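Local coordinates for uncharacterized protein (Pectobacterium carotovorum, PDB 2PH0), which probably carries heme in the cytosol as a member of the ChuX/HutX heme-utilization family, at residues 47-61 against 150-162. Residues are numbered along the deposited sequence; the frame is centred on the assembly and turned at random.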
ATOM      1  N   ARG B  47       9.659  10.938 -15.253  1.00 25.07           N
ATOM      2  CA  ARG B  47      10.038   9.734 -15.990  1.00 22.80           C
ATOM      3  C   ARG B  47       9.245   8.509 -15.539  1.00 21.47           C
ATOM      4  O   ARG B  47       9.549   7.386 -15.940  1.00 23.05           O
ATOM      5  CB  ARG B  47      11.536   9.449 -15.806  1.00 22.86           C
ATOM      6  CG  ARG B  47      12.467  10.607 -16.177  1.00 32.37           C
ATOM      7  CD  ARG B  47      12.321  11.010 -17.639  1.00 38.18           C
ATOM      8  NE  ARG B  47      12.964  10.073 -18.558  1.00 45.23           N
ATOM      9  CZ  ARG B  47      14.261  10.084 -18.856  1.00 47.90           C
ATOM     10  NH1 ARG B  47      15.063  10.986 -18.308  1.00 38.68           N
ATOM     11  NH2 ARG B  47      14.756   9.196 -19.708  1.00 43.26           N
ATOM     12  N   PHE B  48       8.221   8.728 -14.720  1.00 21.07           N
ATOM     13  CA  PHE B  48       7.413   7.632 -14.191  1.00 20.42           C
ATOM     14  C   PHE B  48       6.932   6.579 -15.186  1.00 20.77           C
ATOM     15  O   PHE B  48       7.112   5.383 -14.957  1.00 21.95           O
ATOM     16  CB  PHE B  48       6.210   8.193 -13.426  1.00 26.00           C
ATOM     17  CG  PHE B  48       5.328   7.135 -12.821  1.00 26.13           C
ATOM     18  CD1 PHE B  48       4.317   6.536 -13.571  1.00 33.88           C
ATOM     19  CD2 PHE B  48       5.523   6.720 -11.505  1.00 29.64           C
ATOM     20  CE1 PHE B  48       3.512   5.541 -13.021  1.00 28.95           C
ATOM     21  CE2 PHE B  48       4.724   5.725 -10.946  1.00 30.30           C
ATOM     22  CZ  PHE B  48       3.716   5.136 -11.706  1.00 23.14           C
ATOM     23  N   ASP B  49       6.308   7.008 -16.277  1.00 22.58           N
ATOM     24  CA  ASP B  49       5.793   6.060 -17.257  1.00 22.76           C
ATOM     25  C   ASP B  49       6.888   5.229 -17.909  1.00 21.52           C
ATOM     26  O   ASP B  49       6.716   4.033 -18.156  1.00 25.81           O
ATOM     27  CB  ASP B  49       4.990   6.800 -18.330  1.00 26.06           C
ATOM     28  CG  ASP B  49       3.890   7.655 -17.740  1.00 29.44           C
ATOM     29  OD1 ASP B  49       3.216   7.178 -16.797  1.00 27.52           O
ATOM     30  OD2 ASP B  49       3.697   8.794 -18.215  1.00 46.47           O
ATOM     31  N   GLN B  50       8.008   5.875 -18.204  1.00 21.72           N
ATOM     32  CA  GLN B  50       9.138   5.202 -18.818  1.00 26.65           C
ATOM     33  C   GLN B  50       9.629   4.122 -17.861  1.00 25.07           C
ATOM     34  O   GLN B  50       9.875   2.981 -18.254  1.00 26.14           O
ATOM     35  CB  GLN B  50      10.256   6.210 -19.072  1.00 27.24           C
ATOM     36  CG  GLN B  50      11.440   5.657 -19.842  1.00 38.58           C
ATOM     37  CD  GLN B  50      12.524   6.697 -20.034  1.00 45.50           C
ATOM     38  OE1 GLN B  50      12.245   7.825 -20.438  1.00 47.64           O
ATOM     39  NE2 GLN B  50      13.767   6.322 -19.752  1.00 44.63           N
ATOM     40  N   VAL B  51       9.760   4.499 -16.595  1.00 20.66           N
ATOM     41  CA  VAL B  51      10.225   3.579 -15.565  1.00 16.82           C
ATOM     42  C   VAL B  51       9.262   2.421 -15.317  1.00 19.67           C
ATOM     43  O   VAL B  51       9.662   1.263 -15.329  1.00 17.16           O
ATOM     44  CB  VAL B  51      10.479   4.341 -14.243  1.00 13.22           C
ATOM     45  CG1 VAL B  51      10.712   3.354 -13.085  1.00 16.72           C
ATOM     46  CG2 VAL B  51      11.674   5.263 -14.412  1.00 17.22           C
ATOM     47  N   TRP B  52       7.986   2.724 -15.102  1.00 19.93           N
ATOM     48  CA  TRP B  52       7.012   1.676 -14.844  1.00 20.91           C
ATOM     49  C   TRP B  52       6.872   0.685 -15.999  1.00 20.11           C
ATOM     50  O   TRP B  52       6.878  -0.526 -15.781  1.00 20.03           O
ATOM     51  CB  TRP B  52       5.648   2.293 -14.518  1.00 22.01           C
ATOM     52  CG  TRP B  52       4.636   1.285 -14.088  1.00 19.45           C
ATOM     53  CD1 TRP B  52       3.894   0.473 -14.894  1.00 22.96           C
ATOM     54  CD2 TRP B  52       4.288   0.944 -12.743  1.00 23.60           C
ATOM     55  NE1 TRP B  52       3.104  -0.357 -14.132  1.00 20.71           N
ATOM     56  CE2 TRP B  52       3.326  -0.087 -12.808  1.00 22.68           C
ATOM     57  CE3 TRP B  52       4.697   1.409 -11.484  1.00 25.38           C
ATOM     58  CZ2 TRP B  52       2.764  -0.663 -11.666  1.00 22.86           C
ATOM     59  CZ3 TRP B  52       4.135   0.834 -10.348  1.00 18.53           C
ATOM     60  CH2 TRP B  52       3.180  -0.190 -10.448  1.00 30.46           C
ATOM     61  N   ASP B  53       6.739   1.192 -17.221  1.00 24.74           N
ATOM     62  CA  ASP B  53       6.593   0.319 -18.383  1.00 25.89           C
ATOM     63  C   ASP B  53       7.764  -0.651 -18.499  1.00 25.70           C
ATOM     64  O   ASP B  53       7.576  -1.827 -18.808  1.00 25.91           O
ATOM     65  CB  ASP B  53       6.480   1.142 -19.672  1.00 30.34           C
ATOM     66  CG  ASP B  53       5.127   1.815 -19.815  1.00 35.80           C
ATOM     67  OD1 ASP B  53       4.104   1.115 -19.673  1.00 41.90           O
ATOM     68  OD2 ASP B  53       5.084   3.034 -20.077  1.00 37.57           O
ATOM     69  N   THR B  54       8.968  -0.151 -18.240  1.00 27.99           N
ATOM     70  CA  THR B  54      10.170  -0.976 -18.313  1.00 24.36           C
ATOM     71  C   THR B  54      10.173  -2.080 -17.254  1.00 21.97           C
ATOM     72  O   THR B  54      10.381  -3.253 -17.572  1.00 21.26           O
ATOM     73  CB  THR B  54      11.431  -0.119 -18.141  1.00 25.72           C
ATOM     74  OG1 THR B  54      11.432   0.921 -19.124  1.00 23.78           O
ATOM     75  CG2 THR B  54      12.681  -0.968 -18.318  1.00 25.56           C
ATOM     76  N   ILE B  55       9.928  -1.715 -15.999  1.00 17.82           N
ATOM     77  CA  ILE B  55       9.925  -2.711 -14.937  1.00 14.70           C
ATOM     78  C   ILE B  55       8.868  -3.767 -15.235  1.00 18.01           C
ATOM     79  O   ILE B  55       9.042  -4.947 -14.916  1.00 18.28           O
ATOM     80  CB  ILE B  55       9.662  -2.069 -13.547  1.00 16.39           C
ATOM     81  CG1 ILE B  55      10.709  -0.995 -13.255  1.00 14.34           C
ATOM     82  CG2 ILE B  55       9.711  -3.145 -12.456  1.00 16.40           C
ATOM     83  CD1 ILE B  55      10.400  -0.135 -12.029  1.00 16.18           C
ATOM     84  N   ALA B  56       7.790  -3.348 -15.891  1.00 21.46           N
ATOM     85  CA  ALA B  56       6.706  -4.262 -16.232  1.00 21.14           C
ATOM     86  C   ALA B  56       7.152  -5.375 -17.185  1.00 24.72           C
ATOM     87  O   ALA B  56       6.373  -6.274 -17.502  1.00 26.98           O
ATOM     88  CB  ALA B  56       5.548  -3.486 -16.841  1.00 23.79           C
ATOM     89  N   THR B  57       8.404  -5.318 -17.629  1.00 23.83           N
ATOM     90  CA  THR B  57       8.942  -6.332 -18.541  1.00 27.66           C
ATOM     91  C   THR B  57      10.039  -7.170 -17.879  1.00 26.23           C
ATOM     92  O   THR B  57      10.633  -8.033 -18.522  1.00 25.85           O
ATOM     93  CB  THR B  57       9.559  -5.693 -19.816  1.00 27.81           C
ATOM     94  OG1 THR B  57      10.752  -4.978 -19.473  1.00 27.18           O
ATOM     95  CG2 THR B  57       8.584  -4.728 -20.463  1.00 24.39           C
ATOM     96  N   TRP B  58      10.294  -6.924 -16.597  1.00 24.56           N
ATOM     97  CA  TRP B  58      11.350  -7.629 -15.863  1.00 24.22           C
ATOM     98  C   TRP B  58      10.973  -8.938 -15.188  1.00 22.25           C
ATOM     99  O   TRP B  58      11.817  -9.566 -14.549  1.00 22.90           O
ATOM    100  CB  TRP B  58      11.949  -6.717 -14.790  1.00 20.19           C
ATOM    101  CG  TRP B  58      12.630  -5.498 -15.312  1.00 16.04           C
ATOM    102  CD1 TRP B  58      12.848  -5.175 -16.617  1.00 21.39           C
ATOM    103  CD2 TRP B  58      13.159  -4.420 -14.536  1.00 21.79           C
ATOM    104  NE1 TRP B  58      13.475  -3.961 -16.705  1.00 20.91           N
ATOM    105  CE2 TRP B  58      13.680  -3.473 -15.441  1.00 14.19           C
ATOM    106  CE3 TRP B  58      13.243  -4.161 -13.160  1.00 14.05           C
ATOM    107  CZ2 TRP B  58      14.276  -2.280 -15.020  1.00 18.85           C
ATOM    108  CZ3 TRP B  58      13.835  -2.977 -12.735  1.00 19.70           C
ATOM    109  CH2 TRP B  58      14.344  -2.048 -13.666  1.00 17.30           C
ATOM    110  N   GLY B  59       9.725  -9.366 -15.320  1.00 22.60           N
ATOM    111  CA  GLY B  59       9.327 -10.596 -14.664  1.00 21.72           C
ATOM    112  C   GLY B  59       8.875 -10.290 -13.247  1.00 20.23           C
ATOM    113  O   GLY B  59       8.607  -9.138 -12.921  1.00 22.05           O
ATOM    114  N   GLU B  60       8.811 -11.309 -12.397  1.00 18.03           N
ATOM    115  CA  GLU B  60       8.356 -11.127 -11.022  1.00 19.69           C
ATOM    116  C   GLU B  60       9.250 -10.255 -10.143  1.00 19.40           C
ATOM    117  O   GLU B  60      10.459 -10.458 -10.052  1.00 17.71           O
ATOM    118  CB  GLU B  60       8.162 -12.489 -10.356  1.00 25.81           C
ATOM    119  CG  GLU B  60       7.635 -12.427  -8.931  1.00 31.54           C
ATOM    120  CD  GLU B  60       7.208 -13.792  -8.420  1.00 44.57           C
ATOM    121  OE1 GLU B  60       6.177 -14.309  -8.904  1.00 38.31           O
ATOM    122  OE2 GLU B  60       7.909 -14.348  -7.546  1.00 48.52           O
ATOM    123  N   VAL B  61       8.626  -9.277  -9.502  1.00 16.13           N
ATOM    124  CA  VAL B  61       9.306  -8.360  -8.594  1.00 18.87           C
ATOM    125  C   VAL B  61       8.436  -8.292  -7.346  1.00 18.70           C
ATOM    126  O   VAL B  61       7.396  -8.949  -7.277  1.00 18.12           O
ATOM    127  CB  VAL B  61       9.433  -6.938  -9.208  1.00 14.00           C
ATOM    128  CG1 VAL B  61      10.385  -6.957 -10.391  1.00 19.05           C
ATOM    129  CG2 VAL B  61       8.073  -6.436  -9.648  1.00 14.34           C
ATOM    130  N   GLN B 150      17.780  -9.127 -14.046  1.00 14.91           N
ATOM    131  CA  GLN B 150      17.101  -7.948 -13.514  1.00 16.46           C
ATOM    132  C   GLN B 150      18.120  -6.886 -13.110  1.00 14.95           C
ATOM    133  O   GLN B 150      17.910  -5.701 -13.350  1.00 15.04           O
ATOM    134  CB  GLN B 150      16.228  -8.307 -12.311  1.00 14.63           C
ATOM    135  CG  GLN B 150      15.027  -9.170 -12.656  1.00 20.73           C
ATOM    136  CD  GLN B 150      14.075  -9.318 -11.487  1.00 23.08           C
ATOM    137  OE1 GLN B 150      14.460  -9.153 -10.328  1.00 19.33           O
ATOM    138  NE2 GLN B 150      12.831  -9.652 -11.781  1.00 14.69           N
ATOM    139  N   VAL B 151      19.227  -7.304 -12.497  1.00 15.78           N
ATOM    140  CA  VAL B 151      20.243  -6.335 -12.103  1.00 16.57           C
ATOM    141  C   VAL B 151      20.735  -5.570 -13.328  1.00 16.17           C
ATOM    142  O   VAL B 151      20.889  -4.347 -13.279  1.00 12.88           O
ATOM    143  CB  VAL B 151      21.446  -7.016 -11.387  1.00 14.48           C
ATOM    144  CG1 VAL B 151      22.583  -6.019 -11.191  1.00 19.53           C
ATOM    145  CG2 VAL B 151      20.998  -7.554 -10.053  1.00 22.89           C
ATOM    146  N   ASP B 152      20.963  -6.276 -14.435  1.00 13.36           N
ATOM    147  CA  ASP B 152      21.428  -5.623 -15.647  1.00 13.83           C
ATOM    148  C   ASP B 152      20.390  -4.637 -16.204  1.00 16.54           C
ATOM    149  O   ASP B 152      20.734  -3.529 -16.576  1.00 13.49           O
ATOM    150  CB  ASP B 152      21.791  -6.654 -16.729  1.00 13.94           C
ATOM    151  CG  ASP B 152      22.957  -7.540 -16.324  1.00 20.90           C
ATOM    152  OD1 ASP B 152      23.829  -7.069 -15.560  1.00 20.27           O
ATOM    153  OD2 ASP B 152      23.015  -8.701 -16.784  1.00 13.78           O
ATOM    154  N   ALA B 153      19.123  -5.035 -16.257  1.00 15.46           N
ATOM    155  CA  ALA B 153      18.093  -4.133 -16.775  1.00  9.67           C
ATOM    156  C   ALA B 153      17.915  -2.934 -15.840  1.00 14.56           C
ATOM    157  O   ALA B 153      17.687  -1.809 -16.292  1.00 18.91           O
ATOM    158  CB  ALA B 153      16.764  -4.886 -16.920  1.00 18.88           C
ATOM    159  N   PHE B 154      18.014  -3.190 -14.539  1.00 15.17           N
ATOM    160  CA  PHE B 154      17.883  -2.159 -13.500  1.00 12.50           C
ATOM    161  C   PHE B 154      19.002  -1.132 -13.661  1.00 13.42           C
ATOM    162  O   PHE B 154      18.760   0.076 -13.654  1.00 11.52           O
ATOM    163  CB  PHE B 154      17.932  -2.840 -12.120  1.00 10.16           C
ATOM    164  CG  PHE B 154      17.938  -1.897 -10.931  1.00 13.57           C
ATOM    165  CD1 PHE B 154      19.098  -1.221 -10.553  1.00 16.17           C
ATOM    166  CD2 PHE B 154      16.794  -1.758 -10.132  1.00 12.91           C
ATOM    167  CE1 PHE B 154      19.120  -0.428  -9.397  1.00 15.39           C
ATOM    168  CE2 PHE B 154      16.808  -0.967  -8.971  1.00 12.02           C
ATOM    169  CZ  PHE B 154      17.969  -0.302  -8.602  1.00 15.23           C
ATOM    170  N   ARG B 155      20.234  -1.600 -13.809  1.00 14.86           N
ATOM    171  CA  ARG B 155      21.335  -0.664 -13.975  1.00 15.84           C
ATOM    172  C   ARG B 155      21.255   0.080 -15.309  1.00 16.79           C
ATOM    173  O   ARG B 155      21.606   1.255 -15.385  1.00 15.29           O
ATOM    174  CB  ARG B 155      22.666  -1.395 -13.826  1.00 13.30           C
ATOM    175  CG  ARG B 155      22.903  -1.883 -12.395  1.00 11.64           C
ATOM    176  CD  ARG B 155      24.145  -2.747 -12.311  1.00 16.12           C
ATOM    177  NE  ARG B 155      24.439  -3.119 -10.935  1.00 17.07           N
ATOM    178  CZ  ARG B 155      25.395  -3.975 -10.586  1.00 29.37           C
ATOM    179  NH1 ARG B 155      26.153  -4.546 -11.516  1.00 21.68           N
ATOM    180  NH2 ARG B 155      25.583  -4.267  -9.311  1.00 20.25           N
ATOM    181  N   ALA B 156      20.769  -0.587 -16.352  1.00 16.49           N
ATOM    182  CA  ALA B 156      20.641   0.045 -17.667  1.00 15.97           C
ATOM    183  C   ALA B 156      19.650   1.197 -17.613  1.00 17.18           C
ATOM    184  O   ALA B 156      19.909   2.284 -18.129  1.00 14.14           O
ATOM    185  CB  ALA B 156      20.189  -0.974 -18.703  1.00 15.76           C
ATOM    186  N   LEU B 157      18.507   0.951 -16.988  1.00 17.41           N
ATOM    187  CA  LEU B 157      17.479   1.970 -16.860  1.00 19.13           C
ATOM    188  C   LEU B 157      17.988   3.136 -16.025  1.00 19.25           C
ATOM    189  O   LEU B 157      17.829   4.296 -16.411  1.00 23.00           O
ATOM    190  CB  LEU B 157      16.220   1.369 -16.225  1.00 19.42           C
ATOM    191  CG  LEU B 157      15.041   2.314 -15.964  1.00 14.45           C
ATOM    192  CD1 LEU B 157      14.642   3.035 -17.251  1.00 22.29           C
ATOM    193  CD2 LEU B 157      13.879   1.491 -15.435  1.00 16.37           C
ATOM    194  N   ALA B 158      18.602   2.840 -14.881  1.00 18.11           N
ATOM    195  CA  ALA B 158      19.131   3.897 -14.028  1.00 19.73           C
ATOM    196  C   ALA B 158      20.064   4.781 -14.849  1.00 23.01           C
ATOM    197  O   ALA B 158      19.985   6.011 -14.796  1.00 21.04           O
ATOM    198  CB  ALA B 158      19.887   3.293 -12.841  1.00 18.16           C
ATOM    199  N   SER B 159      20.939   4.138 -15.617  1.00 22.24           N
ATOM    200  CA  SER B 159      21.907   4.837 -16.455  1.00 23.65           C
ATOM    201  C   SER B 159      21.309   5.741 -17.529  1.00 25.21           C
ATOM    202  O   SER B 159      21.783   6.856 -17.730  1.00 27.70           O
ATOM    203  CB  SER B 159      22.847   3.833 -17.125  1.00 23.75           C
ATOM    204  OG  SER B 159      23.637   3.164 -16.160  1.00 28.27           O
ATOM    205  N   GLU B 160      20.284   5.279 -18.234  1.00 29.17           N
ATOM    206  CA  GLU B 160      19.720   6.134 -19.269  1.00 32.14           C
ATOM    207  C   GLU B 160      18.912   7.290 -18.695  1.00 34.80           C
ATOM    208  O   GLU B 160      18.604   8.250 -19.400  1.00 34.75           O
ATOM    209  CB  GLU B 160      18.887   5.324 -20.267  1.00 35.80           C
ATOM    210  CG  GLU B 160      17.708   4.578 -19.707  1.00 38.63           C
ATOM    211  CD  GLU B 160      17.080   3.674 -20.752  1.00 57.07           C
ATOM    212  OE1 GLU B 160      17.787   2.777 -21.260  1.00 51.97           O
ATOM    213  OE2 GLU B 160      15.886   3.860 -21.070  1.00 58.28           O
ATOM    214  N   LEU B 161      18.582   7.208 -17.410  1.00 35.36           N
ATOM    215  CA  LEU B 161      17.839   8.280 -16.758  1.00 38.09           C
ATOM    216  C   LEU B 161      18.802   9.372 -16.299  1.00 39.78           C
ATOM    217  O   LEU B 161      18.383  10.450 -15.882  1.00 43.83           O
ATOM    218  CB  LEU B 161      17.040   7.743 -15.567  1.00 31.75           C
ATOM    219  CG  LEU B 161      15.579   7.383 -15.850  1.00 36.66           C
ATOM    220  CD1 LEU B 161      15.486   6.394 -16.994  1.00 43.23           C
ATOM    221  CD2 LEU B 161      14.949   6.808 -14.596  1.00 30.28           C
ATOM    222  N   GLN B 162      20.097   9.079 -16.373  1.00 40.13           N
ATOM    223  CA  GLN B 162      21.126  10.043 -15.999  1.00 40.23           C
ATOM    224  C   GLN B 162      21.447  10.877 -17.237  1.00 42.41           C
ATOM    225  O   GLN B 162      21.367  10.381 -18.363  1.00 44.78           O
ATOM    226  CB  GLN B 162      22.396   9.326 -15.527  1.00 39.71           C
ATOM    227  CG  GLN B 162      22.323   8.751 -14.122  1.00 39.76           C
ATOM    228  CD  GLN B 162      23.627   8.092 -13.690  1.00 47.93           C
ATOM    229  OE1 GLN B 162      23.991   7.015 -14.174  1.00 34.31           O
ATOM    230  NE2 GLN B 162      24.340   8.742 -12.776  1.00 46.74           N
TER
HETATM  231  O   HOH W   1      13.569   1.295 -20.775  1.00 38.17           O
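The indole of Trp58 lies between the two helices, one face over the backbone of Thr54 and Ile55 at the C-terminal end of helix 48-55, the opposite face against the helix of 150-162. There the methyl of Ala153 makes a CH-pi contact with the five-membered ring, its CB 3.8 Å from the ring centroid, while the six-membered ring comes up against the backbone of Phe154, with Trp58 CH2 3.5 Å from Phe154 CA. Trp58 CZ3 also meets the Phe154 ring at its edge. Next along the seam is Leu157, its CG set anti to the backbone N (chi1 178°); CD2 thereby touches both Trp58 CZ2 and, tip to tip, Thr54 CG2. Val51 and Leu161 continue the row, crossing at about a right angle with Val51 CG2 3.6 Å from Leu161 CD2. Helices 48-55 and 150-160 are nearly antiparallel (167°), 11.2 Å apart at closest approach, and pack side by side on the six-stranded antiparallel sheet: Phe154, Leu157 and Leu161 reach Phe110, and Val51 reaches Phe125. Polar groups close both ends. At one, the Gln150 amide nitrogen spends both hydrogens on the link that leads into strand 60-66, giving 2.9 Å from NE2 to Trp58 O and 3.0 Å from NE2 to Glu60 O; with Gln150 OE1 taken by Gly139 N, the amide's rotation is fixed. At the other, Arg47 grips Gln50 OE1 side-on through NE and NH2, and Leu161 covers one guanidinium face. Between these ends, a water donates to Thr54 OG1 and, weakly, to Glu160 OE2.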